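Glutathione S-transferase (Pseudomonas protegens, PDB 4IKH) binds two glutathione molecules and probably catalyses the transfer of glutathione to electrophilic substrates. Local coordinates at residues A17-P20 with E21-Q24; F138-F141 with A142-Y146; D167-L170 with G171-W175. One frame throughout, in Å; residues are numbered along the deposited sequence. Where two conformers were deposited one is given.

Contact 1 (A17-P20 with E21-Q24)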
# COMPACT_ATOMS: atom_id res chain seq x y z
N ALA A 17 19.63 21.90 6.01
CA ALA A 17 19.13 21.65 7.36
C ALA A 17 19.61 22.69 8.38
O ALA A 17 20.80 22.77 8.69
CB ALA A 17 19.51 20.25 7.82
N GLN A 18 18.66 23.48 8.89
CA GLN A 18 18.92 24.38 10.01
C GLN A 18 19.24 23.52 11.22
O GLN A 18 20.05 23.90 12.07
CB GLN A 18 17.69 25.24 10.31
CG GLN A 18 16.98 25.81 9.08
CD GLN A 18 17.65 27.06 8.52
OE1 GLN A 18 17.70 28.10 9.18
NE2 GLN A 18 18.16 26.96 7.30
N PHE A 19 18.58 22.37 11.29
CA PHE A 19 18.80 21.39 12.35
C PHE A 19 19.30 20.08 11.74
O PHE A 19 18.53 19.14 11.53
CB PHE A 19 17.51 21.16 13.13
CG PHE A 19 16.85 22.43 13.59
CD1 PHE A 19 17.29 23.08 14.73
CD2 PHE A 19 15.80 22.98 12.87
CE1 PHE A 19 16.69 24.25 15.15
CE2 PHE A 19 15.19 24.16 13.29
CZ PHE A 19 15.64 24.79 14.43
N PRO A 20 20.61 20.01 11.46
CA PRO A 20 21.24 18.91 10.73
C PRO A 20 21.43 17.64 11.57
O PRO A 20 22.19 16.74 11.17
CB PRO A 20 22.60 19.49 10.32
CG PRO A 20 22.90 20.48 11.38
CD PRO A 20 21.58 21.06 11.81
N GLU A 21 20.75 17.57 12.70
CA GLU A 21 20.83 16.41 13.58
C GLU A 21 19.45 15.77 13.71
O GLU A 21 19.32 14.63 14.17
CB GLU A 21 21.34 16.83 14.95
CG GLU A 21 22.78 17.31 14.96
CD GLU A 21 23.77 16.18 15.17
OE1 GLU A 21 23.49 15.29 16.00
OE2 GLU A 21 24.83 16.18 14.50
N TRP A 22 18.43 16.52 13.30
CA TRP A 22 17.06 16.05 13.36
C TRP A 22 16.60 15.47 12.03
O TRP A 22 17.17 15.76 10.97
CB TRP A 22 16.11 17.18 13.76
CG TRP A 22 16.31 17.72 15.15
CD1 TRP A 22 17.07 17.18 16.14
CD2 TRP A 22 15.73 18.91 15.69
NE1 TRP A 22 17.01 17.97 17.27
CE2 TRP A 22 16.19 19.04 17.01
CE3 TRP A 22 14.87 19.89 15.18
CZ2 TRP A 22 15.80 20.10 17.84
CZ3 TRP A 22 14.49 20.94 16.00
CH2 TRP A 22 14.96 21.04 17.31
N ILE A 23 15.56 14.65 12.11
CA ILE A 23 14.89 14.09 10.94
C ILE A 23 14.42 15.21 10.00
O ILE A 23 13.73 16.14 10.43
CB ILE A 23 13.68 13.25 11.39
CG1 ILE A 23 14.17 12.02 12.16
CG2 ILE A 23 12.81 12.85 10.21
CD1 ILE A 23 13.05 11.23 12.83
N GLN A 24 14.81 15.12 8.73
CA GLN A 24 14.37 16.08 7.72
C GLN A 24 13.08 15.61 7.05
O GLN A 24 12.98 14.46 6.61
CB GLN A 24 15.45 16.27 6.66
CG GLN A 24 16.77 16.76 7.21
CD GLN A 24 16.70 18.19 7.71
OE1 GLN A 24 16.43 19.11 6.94
NE2 GLN A 24 16.92 18.38 9.01
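Between Phe19 and Trp22 the backbone reverses through a beta turn with Pro20 and Glu21 at its two central positions. The evidence is the closing bond from Trp22 N to Phe19 O, 3.2 Å long with an N-H...O angle of 158°. Beyond the turn the two arms stay near each other, Ala17 CA and Gln24 CA lying 7.3 Å apart. Both aromatic side chains leave the ends of the turn on the same side and run side by side. Each has its CG beside its own backbone N, opposite the carbonyl carbon, and these like first torsions send the two side chains off in the same direction. Their rings meet face against face in an offset stack. The centroid of the Phe19 ring lies 4.5 Å from that of the six-membered ring of Trp22, with 15° between the planes. Because of the offset, Phe19 CB also rests on the indole, 3.6 Å from Trp22 CE3. The turn leads the chain into strand 23-27, the first strand of the thioredoxin-like N-terminal domain, which lies between strands 47-51 and 75-78. Gln24, at the start of that strand, bends at chi2 (-70°) and brings its amide back under the turn. Gln24 NE2 gives a nearly straight bond of 3.3 Å to Trp22 O, which lies close to the amide plane. Ala17 CB packs against the amide, 3.4 Å from Gln24 OE1. The amide is also gripped from strand 47-51: OE1 bonds His50 and NE2 bonds Glu48, whose carboxylate further holds the backbone N atoms of Gln18 and Phe19. A leucine in place of Gln24 would probably leave Trp22 O without this donor and His50 and Glu48 without their amide partner. On the outer side of the turn, Glu21 OE1 is hydrogen-bonded to His80.

Contact 2 (F138-F141 with A142-Y146)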
# COMPACT_ATOMS: atom_id res chain seq x y z
N PHE A 138 -11.69 13.20 -10.39
CA PHE A 138 -12.94 13.31 -11.13
C PHE A 138 -13.99 14.27 -10.56
O PHE A 138 -15.02 14.50 -11.20
CB PHE A 138 -13.54 11.92 -11.37
CG PHE A 138 -12.77 11.10 -12.35
CD1 PHE A 138 -12.75 11.44 -13.69
CD2 PHE A 138 -12.03 10.00 -11.93
CE1 PHE A 138 -12.01 10.70 -14.61
CE2 PHE A 138 -11.29 9.25 -12.83
CZ PHE A 138 -11.29 9.60 -14.18
N ASN A 139 -13.74 14.83 -9.38
CA ASN A 139 -14.70 15.73 -8.74
C ASN A 139 -14.13 17.12 -8.45
O ASN A 139 -14.88 18.09 -8.31
CB ASN A 139 -15.24 15.11 -7.44
CG ASN A 139 -16.46 15.83 -6.91
OD1 ASN A 139 -17.51 15.82 -7.55
ND2 ASN A 139 -16.34 16.44 -5.73
N LYS A 140 -12.81 17.22 -8.35
CA LYS A 140 -12.17 18.45 -7.91
C LYS A 140 -11.20 19.00 -8.97
O LYS A 140 -11.01 20.21 -9.09
CB LYS A 140 -11.45 18.20 -6.58
CG LYS A 140 -10.70 19.39 -6.00
CD LYS A 140 -11.63 20.52 -5.63
CE LYS A 140 -10.90 21.63 -4.90
NZ LYS A 140 -11.86 22.62 -4.31
N PHE A 141 -10.61 18.09 -9.74
CA PHE A 141 -9.57 18.48 -10.69
C PHE A 141 -10.00 18.30 -12.14
O PHE A 141 -11.20 18.33 -12.44
CB PHE A 141 -8.28 17.71 -10.39
CG PHE A 141 -7.79 17.87 -8.98
CD1 PHE A 141 -7.66 19.14 -8.43
CD2 PHE A 141 -7.49 16.77 -8.20
CE1 PHE A 141 -7.23 19.30 -7.12
CE2 PHE A 141 -7.06 16.92 -6.90
CZ PHE A 141 -6.92 18.18 -6.35
N ALA A 142 -9.03 18.13 -13.03
CA ALA A 142 -9.29 18.15 -14.48
C ALA A 142 -10.38 17.18 -14.91
O ALA A 142 -11.10 17.43 -15.88
CB ALA A 142 -8.01 17.87 -15.24
N GLY A 143 -10.51 16.08 -14.17
CA GLY A 143 -11.48 15.05 -14.51
C GLY A 143 -12.91 15.49 -14.27
O GLY A 143 -13.84 14.84 -14.75
N ARG A 144 -13.08 16.58 -13.53
CA ARG A 144 -14.40 17.14 -13.22
C ARG A 144 -15.17 17.46 -14.51
O ARG A 144 -16.40 17.32 -14.55
CB ARG A 144 -14.24 18.42 -12.39
CG ARG A 144 -15.42 18.75 -11.47
CD ARG A 144 -15.62 20.26 -11.32
NE ARG A 144 -14.43 20.97 -10.85
CZ ARG A 144 -14.23 21.35 -9.59
NH1 ARG A 144 -15.13 21.08 -8.65
NH2 ARG A 144 -13.12 22.00 -9.26
N GLU A 145 -14.44 17.88 -15.55
CA GLU A 145 -15.05 18.36 -16.79
C GLU A 145 -15.38 17.27 -17.81
O GLU A 145 -16.04 17.53 -18.82
CB GLU A 145 -14.16 19.41 -17.46
CG GLU A 145 -14.32 20.81 -16.88
CD GLU A 145 -13.34 21.09 -15.75
OE1 GLU A 145 -12.20 20.59 -15.81
OE2 GLU A 145 -13.72 21.82 -14.80
N TYR A 146 -14.94 16.04 -17.54
CA TYR A 146 -15.27 14.94 -18.44
C TYR A 146 -16.78 14.75 -18.42
O TYR A 146 -17.40 14.74 -17.35
CB TYR A 146 -14.56 13.64 -18.04
CG TYR A 146 -13.03 13.68 -18.09
CD1 TYR A 146 -12.34 14.88 -18.23
CD2 TYR A 146 -12.29 12.51 -17.99
CE1 TYR A 146 -10.96 14.91 -18.26
CE2 TYR A 146 -10.90 12.53 -18.02
CZ TYR A 146 -10.24 13.74 -18.15
OH TYR A 146 -8.86 13.78 -18.19
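The last turn of helix 111-140, in the C-terminal domain, passes into a 3-10 turn at 142-145, and the junction is marked by the bond from Arg144 N to Phe141 O (2.8 Å, 161°). Arg144 CA also approaches Phe138 O at 3.4 Å as a CA-H...O contact. Gly143 packs at the ring of Phe138, with Gly143 O 3.7 Å from Phe138 CD1; a CB on this glycine would clash with that ring. Further on, Phe138 turns its edge to the face of Tyr146 in an offset edge-to-face pair, centroids 5.9 Å apart and planes at 76°. The same two residues reach the second subunit, Phe138 packing on its Tyr155 and Tyr146 making a cation-pi contact with its Arg150. The Arg144 chain, bent at chi2 and chi3, folds back over the helix end, its CG 3.3 Å from Asn139 O. Its guanidinium carries Asn139 O and the Lys140 carbonyl carbon over one face. Arg144 NH1 lies 3.0 Å from Asn139 O and Arg144 NH2 2.8 Å from Lys140 O, both poorly angled. This is consistent with a charge-dipole attraction of the guanidinium to the two carbonyl oxygens, without a well-aligned hydrogen bond.

Contact 3 (D167-L170 with G171-W175)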
# COMPACT_ATOMS: atom_id res chain seq x y z
N ASP A 167 -16.49 1.26 8.26
CA ASP A 167 -17.58 1.58 9.19
C ASP A 167 -18.03 0.35 9.97
O ASP A 167 -18.18 0.40 11.19
CB ASP A 167 -18.77 2.20 8.46
CG ASP A 167 -19.83 2.75 9.41
OD1 ASP A 167 -19.57 3.80 10.05
OD2 ASP A 167 -20.92 2.15 9.50
N LYS A 168 -18.22 -0.76 9.25
CA LYS A 168 -18.56 -2.02 9.89
C LYS A 168 -17.50 -2.41 10.91
O LYS A 168 -17.81 -2.88 11.99
CB LYS A 168 -18.69 -3.12 8.83
CG LYS A 168 -18.88 -4.53 9.38
CD LYS A 168 -20.35 -4.86 9.53
CE LYS A 168 -20.57 -6.37 9.64
NZ LYS A 168 -20.10 -7.10 8.42
N HIS A 169 -16.23 -2.18 10.58
CA HIS A 169 -15.13 -2.59 11.45
C HIS A 169 -15.03 -1.77 12.74
O HIS A 169 -14.65 -2.29 13.78
CB HIS A 169 -13.80 -2.50 10.69
CG HIS A 169 -12.60 -2.69 11.56
ND1 HIS A 169 -12.18 -3.93 12.01
CD2 HIS A 169 -11.71 -1.79 12.06
CE1 HIS A 169 -11.09 -3.79 12.74
NE2 HIS A 169 -10.78 -2.50 12.79
N LEU A 170 -15.35 -0.48 12.65
CA LEU A 170 -15.15 0.43 13.77
C LEU A 170 -16.29 0.32 14.79
O LEU A 170 -16.20 0.88 15.90
CB LEU A 170 -15.00 1.88 13.28
CG LEU A 170 -13.70 2.20 12.54
CD1 LEU A 170 -13.79 3.59 11.90
CD2 LEU A 170 -12.54 2.14 13.53
N GLY A 171 -17.35 -0.39 14.42
CA GLY A 171 -18.47 -0.61 15.31
C GLY A 171 -18.01 -1.21 16.63
O GLY A 171 -17.46 -2.30 16.65
N GLY A 172 -18.21 -0.47 17.72
CA GLY A 172 -17.81 -0.95 19.03
C GLY A 172 -16.34 -0.75 19.38
O GLY A 172 -15.90 -1.17 20.44
N ARG A 173 -15.58 -0.10 18.50
CA ARG A 173 -14.17 0.12 18.77
C ARG A 173 -13.84 1.60 18.96
O ARG A 173 -14.44 2.46 18.33
CB ARG A 173 -13.30 -0.43 17.62
CG ARG A 173 -13.52 -1.90 17.31
CD ARG A 173 -12.57 -2.38 16.22
NE ARG A 173 -12.79 -3.79 15.91
CZ ARG A 173 -11.84 -4.71 15.89
NH1 ARG A 173 -10.58 -4.38 16.15
NH2 ARG A 173 -12.15 -5.97 15.61
N GLU A 174 -12.88 1.87 19.83
CA GLU A 174 -12.36 3.22 19.99
C GLU A 174 -11.58 3.70 18.76
O GLU A 174 -11.74 4.84 18.31
CB GLU A 174 -11.46 3.28 21.21
CG GLU A 174 -12.19 2.99 22.50
CD GLU A 174 -11.37 3.36 23.71
OE1 GLU A 174 -10.77 4.46 23.68
OE2 GLU A 174 -11.31 2.57 24.67
N TRP A 175 -10.72 2.82 18.24
CA TRP A 175 -9.91 3.10 17.06
C TRP A 175 -9.87 1.86 16.18
O TRP A 175 -10.43 0.83 16.54
CB TRP A 175 -8.47 3.46 17.45
CG TRP A 175 -8.36 4.64 18.40
CD1 TRP A 175 -8.18 4.59 19.75
CD2 TRP A 175 -8.40 6.02 18.04
NE1 TRP A 175 -8.12 5.87 20.27
CE2 TRP A 175 -8.25 6.77 19.23
CE3 TRP A 175 -8.54 6.71 16.83
CZ2 TRP A 175 -8.25 8.17 19.25
CZ3 TRP A 175 -8.55 8.09 16.85
CH2 TRP A 175 -8.40 8.81 18.04
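Leu170 and Arg173 close a type II beta turn at the end of helix 150-170. The tight part of the contact starts at its closing bond, Arg173 N to Leu170 O, 2.8 Å long with an N-H...O angle of 163°. Arg173 then runs extended from CG to NE and lies across His169, crossing that side chain at about a right angle. With CG of His169 anti to the backbone N (chi1 171°), the imidazole is carried under the arginine. Arg173 CD sits 4.1 Å from the centroid of the His169 ring and over its face, as a CH-pi contact, and Arg173 NE follows above the same face toward the rim. His169 CE1 in turn lies over the centre of the guanidinium, 3.4 Å from Arg173 CZ. The two flat groups are nevertheless inclined by 30°, so this is overlap rather than a parallel stack. Arg173 was deposited in two conformers, and these details hold for one of them. On the buried side, Leu170 CD2 reaches the backbone of Trp175, 3.8 Å from its C atom. The outer side is much looser. Gly171 and Gly172 form the exposed bend of the turn, where Gly171 N makes a weak bond of 3.4 Å to Asp167 O. Gly172 has a positive phi at which a CB would press on the preceding carbonyl oxygen, and Lys168 is exposed, its side chain starting away from the turn. Around the contact, His169 NE2 is hydrogen-bonded to Ile176 O and its ring meets Trp120 of helix 111-140. Helix 211-220 lies alongside: Glu212 N bonds Asp167 OD1, Arg215 bonds Arg173 O, and Lys219 makes a cation-pi contact with Trp175. Leu170 touches that helix at Val216, and helix 183-196 at Phe189.

Contacts 1, 2 and 3 follow in series along the chain. Contact 1 leads into strand 23-27 of the N-terminal thioredoxin-like domain, whereas contacts 2 and 3 belong to the helical C-terminal domain, at the ends of the consecutive helices 111-140 and 150-170. The centre of contact 1 is about 39 Å from that of each of the others, and the centres of contacts 2 and 3 are about 32 Å apart. Nearest atoms stay about 20 Å or more away in every pair, so none touches another. Contacts 1 and 3 lie on opposite sides of the chain's centre. Contact 2 alone reaches the second subunit, and its Phe141 side chain is about 6 Å from a bound glutathione. The three are separate local turns, distributed over both domains.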